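Local coordinates for nuclease-like protein (Chaetomium thermophilum, PDB 6GRB), which forms the N-terminal, nuclease-bearing part of the junction-resolving enzyme GEN1, which probably cuts four-way DNA junctions and 5'-flaps with the help of metal ions, at residues G391-P394 with G395-P398; C125-L128 with E129-I133; T59-Y62 with R63-L67; L21-D24 with H25-H29. All blocks are in the same frame, centred on the assembly; numbering follows the deposited sequence.

Contact 1: G391-P394 with G395-P398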
loop_
_atom_site.group_PDB
_atom_site.type_symbol
_atom_site.label_atom_id
_atom_site.label_comp_id
_atom_site.label_asym_id
_atom_site.label_seq_id
_atom_site.Cartn_x
_atom_site.Cartn_y
_atom_site.Cartn_z
ATOM N N GLY A 391 -16.462 -23.781 -2.883
ATOM C CA GLY A 391 -17.876 -23.878 -3.165
ATOM C C GLY A 391 -18.224 -24.176 -4.607
ATOM O O GLY A 391 -19.392 -24.477 -4.895
ATOM N N LEU A 392 -17.260 -24.124 -5.516
ATOM C CA LEU A 392 -17.521 -24.534 -6.887
ATOM C C LEU A 392 -17.302 -26.032 -7.049
ATOM O O LEU A 392 -16.582 -26.672 -6.283
ATOM C CB LEU A 392 -16.644 -23.758 -7.875
ATOM C CG LEU A 392 -17.189 -22.345 -8.011
ATOM C CD1 LEU A 392 -16.387 -21.502 -8.969
ATOM C CD2 LEU A 392 -18.655 -22.419 -8.435
ATOM N N ASP A 393 -17.944 -26.582 -8.076
ATOM C CA ASP A 393 -17.932 -28.004 -8.366
ATOM C C ASP A 393 -17.314 -28.228 -9.746
ATOM O O ASP A 393 -17.861 -27.732 -10.749
ATOM C CB ASP A 393 -19.367 -28.532 -8.301
ATOM C CG ASP A 393 -19.448 -30.038 -8.383
ATOM O OD1 ASP A 393 -18.471 -30.735 -8.006
ATOM O OD2 ASP A 393 -20.509 -30.523 -8.826
ATOM N N PRO A 394 -16.171 -28.918 -9.853
ATOM C CA PRO A 394 -15.567 -29.141 -11.180
ATOM C C PRO A 394 -16.439 -29.912 -12.167
ATOM O O PRO A 394 -16.391 -29.611 -13.367
ATOM C CB PRO A 394 -14.285 -29.914 -10.841
ATOM C CG PRO A 394 -13.916 -29.435 -9.490
ATOM C CD PRO A 394 -15.221 -29.214 -8.766
ATOM N N GLY A 395 -17.223 -30.895 -11.708
ATOM C CA GLY A 395 -18.027 -31.743 -12.588
ATOM C C GLY A 395 -19.178 -31.041 -13.300
ATOM O O GLY A 395 -19.746 -31.622 -14.229
ATOM N N GLN A 396 -19.547 -29.829 -12.880
ATOM C CA GLN A 396 -20.559 -29.039 -13.578
ATOM C C GLN A 396 -19.987 -28.297 -14.782
ATOM O O GLN A 396 -20.674 -27.437 -15.361
ATOM C CB GLN A 396 -21.210 -28.042 -12.607
ATOM C CG GLN A 396 -22.038 -28.724 -11.517
ATOM C CD GLN A 396 -23.035 -27.791 -10.827
ATOM O OE1 GLN A 396 -22.877 -26.557 -10.816
ATOM N NE2 GLN A 396 -24.082 -28.389 -10.246
ATOM N N GLU A 397 -18.738 -28.619 -15.149
ATOM C CA GLU A 397 -17.925 -28.051 -16.197
ATOM C C GLU A 397 -17.464 -29.148 -17.146
ATOM O O GLU A 397 -17.187 -30.267 -16.707
ATOM C CB GLU A 397 -16.713 -27.352 -15.595
ATOM C CG GLU A 397 -17.068 -26.253 -14.620
ATOM C CD GLU A 397 -16.718 -24.889 -15.182
ATOM O OE1 GLU A 397 -16.550 -23.934 -14.379
ATOM O OE2 GLU A 397 -16.612 -24.788 -16.436
ATOM N N PRO A 398 -17.390 -28.880 -18.442
ATOM C CA PRO A 398 -16.982 -29.943 -19.370
ATOM C C PRO A 398 -15.548 -30.397 -19.104
ATOM O O PRO A 398 -14.631 -29.579 -18.976
ATOM C CB PRO A 398 -17.134 -29.284 -20.745
ATOM C CG PRO A 398 -18.156 -28.215 -20.536
ATOM C CD PRO A 398 -17.890 -27.689 -19.147
#

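Contact 2: C125-L128 with E129-I133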
loop_
_atom_site.group_PDB
_atom_site.type_symbol
_atom_site.label_atom_id
_atom_site.label_comp_id
_atom_site.label_asym_id
_atom_site.label_seq_id
_atom_site.Cartn_x
_atom_site.Cartn_y
_atom_site.Cartn_z
ATOM N N CYS A 125 -4.983 9.340 -1.026
ATOM C CA CYS A 125 -4.514 8.296 -0.119
ATOM C C CYS A 125 -4.022 8.899 1.195
ATOM O O CYS A 125 -4.432 8.474 2.286
ATOM C CB CYS A 125 -3.391 7.482 -0.763
ATOM S SG CYS A 125 -3.868 6.416 -2.147
ATOM N N ALA A 126 -3.123 9.886 1.101
ATOM C CA ALA A 126 -2.566 10.508 2.298
ATOM C C ALA A 126 -3.661 11.157 3.140
ATOM O O ALA A 126 -3.655 11.060 4.376
ATOM C CB ALA A 126 -1.504 11.535 1.902
ATOM N N TYR A 127 -4.600 11.841 2.486
ATOM C CA TYR A 127 -5.714 12.437 3.206
ATOM C C TYR A 127 -6.548 11.366 3.911
ATOM O O TYR A 127 -6.985 11.563 5.046
ATOM C CB TYR A 127 -6.555 13.269 2.232
ATOM C CG TYR A 127 -7.677 14.049 2.878
ATOM C CD1 TYR A 127 -7.426 14.968 3.887
ATOM C CD2 TYR A 127 -8.986 13.859 2.487
ATOM C CE1 TYR A 127 -8.438 15.674 4.478
ATOM C CE2 TYR A 127 -10.013 14.575 3.061
ATOM C CZ TYR A 127 -9.735 15.474 4.059
ATOM O OH TYR A 127 -10.781 16.171 4.633
ATOM N N LEU A 128 -6.781 10.221 3.261
ATOM C CA LEU A 128 -7.565 9.163 3.906
ATOM C C LEU A 128 -6.863 8.622 5.147
ATOM O O LEU A 128 -7.518 8.160 6.081
ATOM C CB LEU A 128 -7.835 8.011 2.932
ATOM C CG LEU A 128 -8.664 8.242 1.680
ATOM C CD1 LEU A 128 -8.864 6.941 0.890
ATOM C CD2 LEU A 128 -9.981 8.944 1.971
ATOM N N GLU A 129 -5.536 8.655 5.164
ATOM C CA GLU A 129 -4.800 8.181 6.326
ATOM C C GLU A 129 -4.851 9.190 7.468
ATOM O O GLU A 129 -5.029 8.803 8.627
ATOM C CB GLU A 129 -3.345 7.858 5.953
ATOM C CG GLU A 129 -2.450 7.863 7.155
ATOM C CD GLU A 129 -1.007 7.543 6.857
ATOM O OE1 GLU A 129 -0.591 7.594 5.692
ATOM O OE2 GLU A 129 -0.264 7.243 7.806
ATOM N N GLN A 130 -4.725 10.486 7.180
ATOM C CA GLN A 130 -4.759 11.433 8.281
ATOM C C GLN A 130 -6.176 11.649 8.822
ATOM O O GLN A 130 -6.323 12.057 9.977
ATOM C CB GLN A 130 -4.068 12.748 7.872
ATOM C CG GLN A 130 -4.823 13.729 7.005
ATOM C CD GLN A 130 -3.881 14.831 6.418
ATOM O OE1 GLN A 130 -2.789 15.120 6.973
ATOM N NE2 GLN A 130 -4.299 15.432 5.285
ATOM N N GLN A 131 -7.212 11.324 8.049
ATOM C CA GLN A 131 -8.589 11.260 8.536
ATOM C C GLN A 131 -8.934 9.927 9.209
ATOM O O GLN A 131 -10.045 9.769 9.723
ATOM C CB GLN A 131 -9.556 11.516 7.381
ATOM C CG GLN A 131 -9.457 12.928 6.850
ATOM C CD GLN A 131 -9.850 13.947 7.912
ATOM O OE1 GLN A 131 -10.848 13.768 8.609
ATOM N NE2 GLN A 131 -9.052 14.989 8.069
ATOM N N GLY A 132 -8.034 8.959 9.216
ATOM C CA GLY A 132 -8.307 7.723 9.922
ATOM C C GLY A 132 -9.067 6.678 9.135
ATOM O O GLY A 132 -9.406 5.631 9.699
ATOM N N ILE A 133 -9.344 6.929 7.850
ATOM C CA ILE A 133 -9.995 5.930 7.013
ATOM C C ILE A 133 -9.088 4.710 6.827
ATOM O O ILE A 133 -9.569 3.575 6.739
ATOM C CB ILE A 133 -10.394 6.566 5.667
ATOM C CG1 ILE A 133 -11.157 7.865 5.902
ATOM C CG2 ILE A 133 -11.243 5.616 4.836
ATOM C CD1 ILE A 133 -12.496 7.662 6.593
#

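Contact 3: T59-Y62 with R63-L67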
loop_
_atom_site.group_PDB
_atom_site.type_symbol
_atom_site.label_atom_id
_atom_site.label_comp_id
_atom_site.label_asym_id
_atom_site.label_seq_id
_atom_site.Cartn_x
_atom_site.Cartn_y
_atom_site.Cartn_z
ATOM N N THR A 59 -1.782 -10.804 -13.091
ATOM C CA THR A 59 -0.910 -10.591 -11.938
ATOM C C THR A 59 -1.581 -9.706 -10.897
ATOM O O THR A 59 -1.312 -9.849 -9.697
ATOM C CB THR A 59 0.457 -10.019 -12.346
ATOM O OG1 THR A 59 0.340 -8.642 -12.679
ATOM C CG2 THR A 59 0.990 -10.741 -13.536
ATOM N N LEU A 60 -2.461 -8.804 -11.330
ATOM C CA LEU A 60 -3.294 -8.056 -10.392
ATOM C C LEU A 60 -4.198 -9.002 -9.605
ATOM O O LEU A 60 -4.332 -8.891 -8.385
ATOM C CB LEU A 60 -4.110 -7.020 -11.177
ATOM C CG LEU A 60 -4.681 -5.820 -10.450
ATOM C CD1 LEU A 60 -3.571 -4.840 -10.159
ATOM C CD2 LEU A 60 -5.784 -5.165 -11.253
ATOM N N PHE A 61 -4.820 -9.952 -10.310
ATOM C CA PHE A 61 -5.549 -11.050 -9.683
ATOM C C PHE A 61 -4.706 -11.739 -8.603
ATOM O O PHE A 61 -5.165 -11.925 -7.473
ATOM C CB PHE A 61 -5.997 -12.039 -10.779
ATOM C CG PHE A 61 -6.664 -13.280 -10.258
ATOM C CD1 PHE A 61 -5.919 -14.404 -9.944
ATOM C CD2 PHE A 61 -8.038 -13.331 -10.087
ATOM C CE1 PHE A 61 -6.530 -15.546 -9.452
ATOM C CE2 PHE A 61 -8.646 -14.464 -9.588
ATOM C CZ PHE A 61 -7.898 -15.567 -9.271
ATOM N N TYR A 62 -3.463 -12.112 -8.929
ATOM C CA TYR A 62 -2.636 -12.835 -7.968
ATOM C C TYR A 62 -2.278 -11.959 -6.760
ATOM O O TYR A 62 -2.315 -12.435 -5.624
ATOM C CB TYR A 62 -1.394 -13.400 -8.663
ATOM C CG TYR A 62 -1.671 -14.613 -9.538
ATOM C CD1 TYR A 62 -2.161 -15.794 -8.986
ATOM C CD2 TYR A 62 -1.436 -14.580 -10.908
ATOM C CE1 TYR A 62 -2.420 -16.904 -9.760
ATOM C CE2 TYR A 62 -1.691 -15.695 -11.706
ATOM C CZ TYR A 62 -2.185 -16.857 -11.120
ATOM O OH TYR A 62 -2.433 -17.971 -11.895
ATOM N N ARG A 63 -1.998 -10.668 -6.969
ATOM C CA ARG A 63 -1.800 -9.756 -5.836
ATOM C C ARG A 63 -3.051 -9.623 -4.964
ATOM O O ARG A 63 -2.940 -9.406 -3.754
ATOM C CB ARG A 63 -1.375 -8.364 -6.322
ATOM C CG ARG A 63 -0.118 -8.348 -7.170
ATOM C CD ARG A 63 1.113 -7.967 -6.380
ATOM N NE ARG A 63 2.333 -8.143 -7.169
ATOM C CZ ARG A 63 3.484 -7.531 -6.896
ATOM N NH1 ARG A 63 3.549 -6.706 -5.855
ATOM N NH2 ARG A 63 4.560 -7.736 -7.661
ATOM N N PHE A 64 -4.244 -9.718 -5.558
ATOM C CA PHE A 64 -5.476 -9.629 -4.774
ATOM C C PHE A 64 -5.658 -10.866 -3.895
ATOM O O PHE A 64 -6.128 -10.759 -2.752
ATOM C CB PHE A 64 -6.689 -9.432 -5.695
ATOM C CG PHE A 64 -6.789 -8.064 -6.295
ATOM C CD1 PHE A 64 -5.773 -7.135 -6.127
ATOM C CD2 PHE A 64 -7.923 -7.681 -7.003
ATOM C CE1 PHE A 64 -5.874 -5.863 -6.667
ATOM C CE2 PHE A 64 -8.038 -6.384 -7.545
ATOM C CZ PHE A 64 -7.009 -5.483 -7.389
ATOM N N VAL A 65 -5.299 -12.046 -4.421
ATOM C CA VAL A 65 -5.289 -13.271 -3.620
ATOM C C VAL A 65 -4.260 -13.161 -2.502
ATOM O O VAL A 65 -4.503 -13.591 -1.361
ATOM C CB VAL A 65 -5.018 -14.505 -4.509
ATOM C CG1 VAL A 65 -5.121 -15.814 -3.697
ATOM C CG2 VAL A 65 -5.951 -14.541 -5.707
ATOM N N ARG A 66 -3.101 -12.571 -2.796
ATOM C CA ARG A 66 -2.112 -12.363 -1.750
ATOM C C ARG A 66 -2.659 -11.450 -0.653
ATOM O O ARG A 66 -2.461 -11.718 0.539
ATOM C CB ARG A 66 -0.811 -11.812 -2.339
ATOM C CG ARG A 66 0.346 -11.837 -1.338
ATOM C CD ARG A 66 1.712 -11.660 -2.002
ATOM N NE ARG A 66 2.032 -12.745 -2.934
ATOM C CZ ARG A 66 2.671 -13.876 -2.616
ATOM N NH1 ARG A 66 3.092 -14.093 -1.371
ATOM N NH2 ARG A 66 2.900 -14.797 -3.554
ATOM N N LEU A 67 -3.386 -10.387 -1.032
ATOM C CA LEU A 67 -4.008 -9.534 -0.021
ATOM C C LEU A 67 -5.099 -10.265 0.752
ATOM O O LEU A 67 -5.348 -9.946 1.918
ATOM C CB LEU A 67 -4.589 -8.269 -0.659
ATOM C CG LEU A 67 -3.630 -7.224 -1.249
ATOM C CD1 LEU A 67 -4.427 -6.109 -1.953
ATOM C CD2 LEU A 67 -2.641 -6.663 -0.182
#

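Contact 4: L21-D24 with H25-H29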
loop_
_atom_site.group_PDB
_atom_site.type_symbol
_atom_site.label_atom_id
_atom_site.label_comp_id
_atom_site.label_asym_id
_atom_site.label_seq_id
_atom_site.Cartn_x
_atom_site.Cartn_y
_atom_site.Cartn_z
ATOM N N LEU A 21 3.446 -6.524 9.189
ATOM C CA LEU A 21 2.677 -5.312 9.444
ATOM C C LEU A 21 1.215 -5.634 9.673
ATOM O O LEU A 21 0.583 -5.082 10.578
ATOM C CB LEU A 21 2.808 -4.340 8.278
ATOM C CG LEU A 21 4.133 -3.633 8.087
ATOM C CD1 LEU A 21 4.126 -2.983 6.709
ATOM C CD2 LEU A 21 4.346 -2.600 9.185
ATOM N N ALA A 22 0.646 -6.498 8.831
ATOM C CA ALA A 22 -0.760 -6.859 8.982
ATOM C C ALA A 22 -1.024 -7.521 10.336
ATOM O O ALA A 22 -1.992 -7.180 11.027
ATOM C CB ALA A 22 -1.185 -7.785 7.839
ATOM N N ILE A 23 -0.175 -8.478 10.729
ATOM C CA ILE A 23 -0.455 -9.240 11.935
ATOM C C ILE A 23 -0.106 -8.445 13.201
ATOM O O ILE A 23 -0.777 -8.593 14.229
ATOM C CB ILE A 23 0.278 -10.588 11.871
ATOM C CG1 ILE A 23 -0.284 -11.438 10.728
ATOM C CG2 ILE A 23 0.161 -11.346 13.179
ATOM C CD1 ILE A 23 -1.719 -11.943 10.949
ATOM N N ASP A 24 0.939 -7.607 13.158
ATOM C CA ASP A 24 1.227 -6.713 14.276
ATOM C C ASP A 24 0.037 -5.802 14.533
ATOM O O ASP A 24 -0.426 -5.648 15.677
ATOM C CB ASP A 24 2.469 -5.868 13.981
ATOM C CG ASP A 24 3.786 -6.602 14.260
ATOM O OD1 ASP A 24 3.789 -7.735 14.825
ATOM O OD2 ASP A 24 4.850 -6.014 13.939
ATOM N N HIS A 25 -0.481 -5.206 13.463
ATOM C CA HIS A 25 -1.601 -4.284 13.582
ATOM C C HIS A 25 -2.856 -4.996 14.074
ATOM O O HIS A 25 -3.570 -4.479 14.950
ATOM C CB HIS A 25 -1.851 -3.605 12.243
ATOM C CG HIS A 25 -2.892 -2.539 12.302
ATOM N ND1 HIS A 25 -4.244 -2.812 12.276
ATOM C CD2 HIS A 25 -2.779 -1.193 12.392
ATOM C CE1 HIS A 25 -4.915 -1.679 12.362
ATOM N NE2 HIS A 25 -4.050 -0.684 12.420
ATOM N N LEU A 26 -3.130 -6.187 13.524
ATOM C CA LEU A 26 -4.251 -6.995 13.996
ATOM C C LEU A 26 -4.113 -7.315 15.486
ATOM O O LEU A 26 -5.107 -7.308 16.223
ATOM C CB LEU A 26 -4.342 -8.268 13.149
ATOM C CG LEU A 26 -5.327 -9.375 13.502
ATOM C CD1 LEU A 26 -6.705 -8.793 13.869
ATOM C CD2 LEU A 26 -5.418 -10.416 12.359
ATOM N N GLU A 27 -2.887 -7.568 15.956
ATOM C CA GLU A 27 -2.699 -7.872 17.373
ATOM C C GLU A 27 -2.813 -6.621 18.228
ATOM O O GLU A 27 -3.346 -6.672 19.341
ATOM C CB GLU A 27 -1.343 -8.541 17.608
ATOM C CG GLU A 27 -1.254 -9.942 17.058
ATOM C CD GLU A 27 0.147 -10.464 17.090
ATOM O OE1 GLU A 27 0.947 -9.956 17.892
ATOM O OE2 GLU A 27 0.466 -11.397 16.323
ATOM N N GLN A 28 -2.318 -5.490 17.717
ATOM C CA GLN A 28 -2.311 -4.250 18.480
ATOM C C GLN A 28 -3.693 -3.602 18.518
ATOM O O GLN A 28 -4.146 -3.183 19.586
ATOM C CB GLN A 28 -1.251 -3.304 17.908
ATOM C CG GLN A 28 -1.417 -1.839 18.262
ATOM C CD GLN A 28 -0.719 -1.415 19.560
ATOM O OE1 GLN A 28 -0.376 -2.250 20.416
ATOM N NE2 GLN A 28 -0.519 -0.097 19.718
ATOM N N HIS A 29 -4.401 -3.545 17.388
ATOM C CA HIS A 29 -5.682 -2.831 17.302
ATOM C C HIS A 29 -6.889 -3.751 17.175
ATOM O O HIS A 29 -7.992 -3.262 16.917
ATOM C CB HIS A 29 -5.685 -1.851 16.126
ATOM C CG HIS A 29 -4.593 -0.839 16.195
ATOM N ND1 HIS A 29 -3.381 -1.010 15.561
ATOM C CD2 HIS A 29 -4.512 0.341 16.852
ATOM C CE1 HIS A 29 -2.605 0.030 15.808
ATOM N NE2 HIS A 29 -3.268 0.864 16.591
#

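Contact 1: G391-P394 with G395-P398
The carbonyl of P394 and the amide of E397 close a tight turn in a worked case of short 3-10 winding: E397 N donates to P394 O at 3.1 Å, from above the carbonyl plane. One residue earlier the same three-residue step is looser, with Q396 N reaching D393 O in a weak bond of 3.4 Å. A proline suits the start of such a turn, having no N-H that would need an acceptor. P394 O also takes a weak bond from R319 NE. The side chain of D393 stands with CG anti to the backbone N (chi1 -171°), beside the carbonyl carbon, which puts OD2 3.6 Å from Q396 CG. The carboxylate thus meets the alkyl part of the glutamine, and the two side chains cross at about a right angle. E397 sends its polar end to two arginines of helix 303-313: OE1 forms a salt bridge with R307, OE2 another with R311, while its carbonyl O accepts from R319 NH2. These bonds pin the loop that leads from helix 386-390 toward strand 439-444 against helices 303-313 and 318-340, with the P394 ring resting on I323 and I326 of the latter.

Contact 2: C125-L128 with E129-I133
Y127 turns one face of its ring to Q131, whose CG sits 3.9 Å from the ring centroid and 18° off the normal, a CH-pi contact at the C-terminal end of helix 121-130. The helix stops in a Schellman motif: G132 takes positive phi, G132 N bonds back to E129 O at 3.1 Å, and I133 N makes a weak bond to L128 O at 2.8 Å. The tyrosine ring swings away from its own amide nitrogen (chi1 -175°) to where both glutamines meet it. Q131 lays CG over the face and, bent at chi2, brings NE2 to 3.7 Å from Y127 CE1; Q130 NE2 lies in the ring plane at the edge, 3.5 Å from Y127 CD1, its amide nearly perpendicular to the ring. An alanine in place of Y127 would remove the ring, probably leaving Q131 CG without a face to rest on and both glutamine side chains freer to turn. The side chain of C125 is about 8 Å from a bound magnesium ion, and E129 spends its carboxylate on S149 OG and V151 N. The hydrophobic pair usual across a Schellman motif is met by L128 CB and I133 CB, 4.0 Å apart.

Contact 3: T59-Y62 with R63-L67
L60 and F64 lie side by side along helix 55-70, an alpha-helix of the XPG N-terminal domain, which belongs to the PIN-like nucleases, and illustrate how one turn builds a core-facing ridge. Apolar contacts come first. L60 CG meets F64 CZ at 3.9 Å, coming from above the ring plane rather than in it, both side chains pointing the same way. On the neighbouring face of the helix V65 CG2 stands over the F61 ring, 4.3 Å from its centroid and 24° off the normal, a CH-pi contact; F61 gets there with CG anti to its own amide nitrogen (chi1 175°). Outside the turn, F110 meets the F64 ring edge-to-face, F76 packs on it at an angle, and W316 and F314 meet F61 edge-to-face. Replacing F64 by an alanine is likely to open a gap between L60, F76 and F110, robbing the leucine of its flat neighbour.

Backbone bonds form the second group: R63 N to T59 O, F64 N to L60 O, V65 N to F61 O and R66 N to Y62 O, all i to i+4. The third group is that of the arginine. R63 carries its guanidinium away from the turn, where NH1 donates to W156 O and the group makes a cation-pi contact with the W156 ring. Packing on a main-chain oxygen completes the account: one face of the F64 ring covers a carbonyl, with F64 CD1 3.2 Å from L60 O.

Contact 4: L21-D24 with H25-H29
I23 and E27, one helical turn apart, cross at a slant, the methyl CG2 of I23 lying against the carboxylate so that it comes within 3.2 Å of E27 OE2. The methylene part of the glutamate runs over the backbone: E27 CG is 3.2 Å from I23 O, the acceptor of the E27 amide. The other branch of I23 goes a different way. Its CG1 is anti to the carbonyl carbon (chi1 -65°), and CD1 at its end meets L26 CD2 at 4.2 Å, so one isoleucine serves two neighbours, a charged one and an apolar one.

The turn belongs to helix 18-29 of the XPG N-terminal domain, which links strands 14-17 and 34-37 of the central mixed sheet. I23 and L26 both rest on I447 of helix 445-451, while L21 packs on V169 and L171 of strand 168-173; the helix is thus held between the nuclease sheet and a C-terminal helix. Two of its acidic groups come near each other: E27 OE1 is 4.7 Å from D24 OD1, a like-charge proximity that the salt bridge of D24 OD2 with K20 NZ probably eases. H25 swings its imidazole off to L33 and D135, with ND1 weakly bonded to R31 O. Over one face of that ring comes H29, its ND1 3.2 Å above the plane and offset toward the rim.

Along the chain the order is contact 4, contact 3, contact 2, contact 1, one after another without overlap. Contacts 4 and 3 share the XPG N-terminal domain, on helices 18-29 and 55-70, with centres about 21 Å apart; contact 2, on helix 121-130 of the XPG I-region, has its centre about 18 Å from that of contact 4 and lies nearest the metal site. Contact 3 is on the opposite side of the chain's centre from contact 2. Contact 1, in the GEN1 C-terminal domain, is about 43 Å from contact 2 but only about 23 Å from contact 3 between centres, and helix 318-340 touches both it and contact 3, tying the outlying loop to the nuclease core.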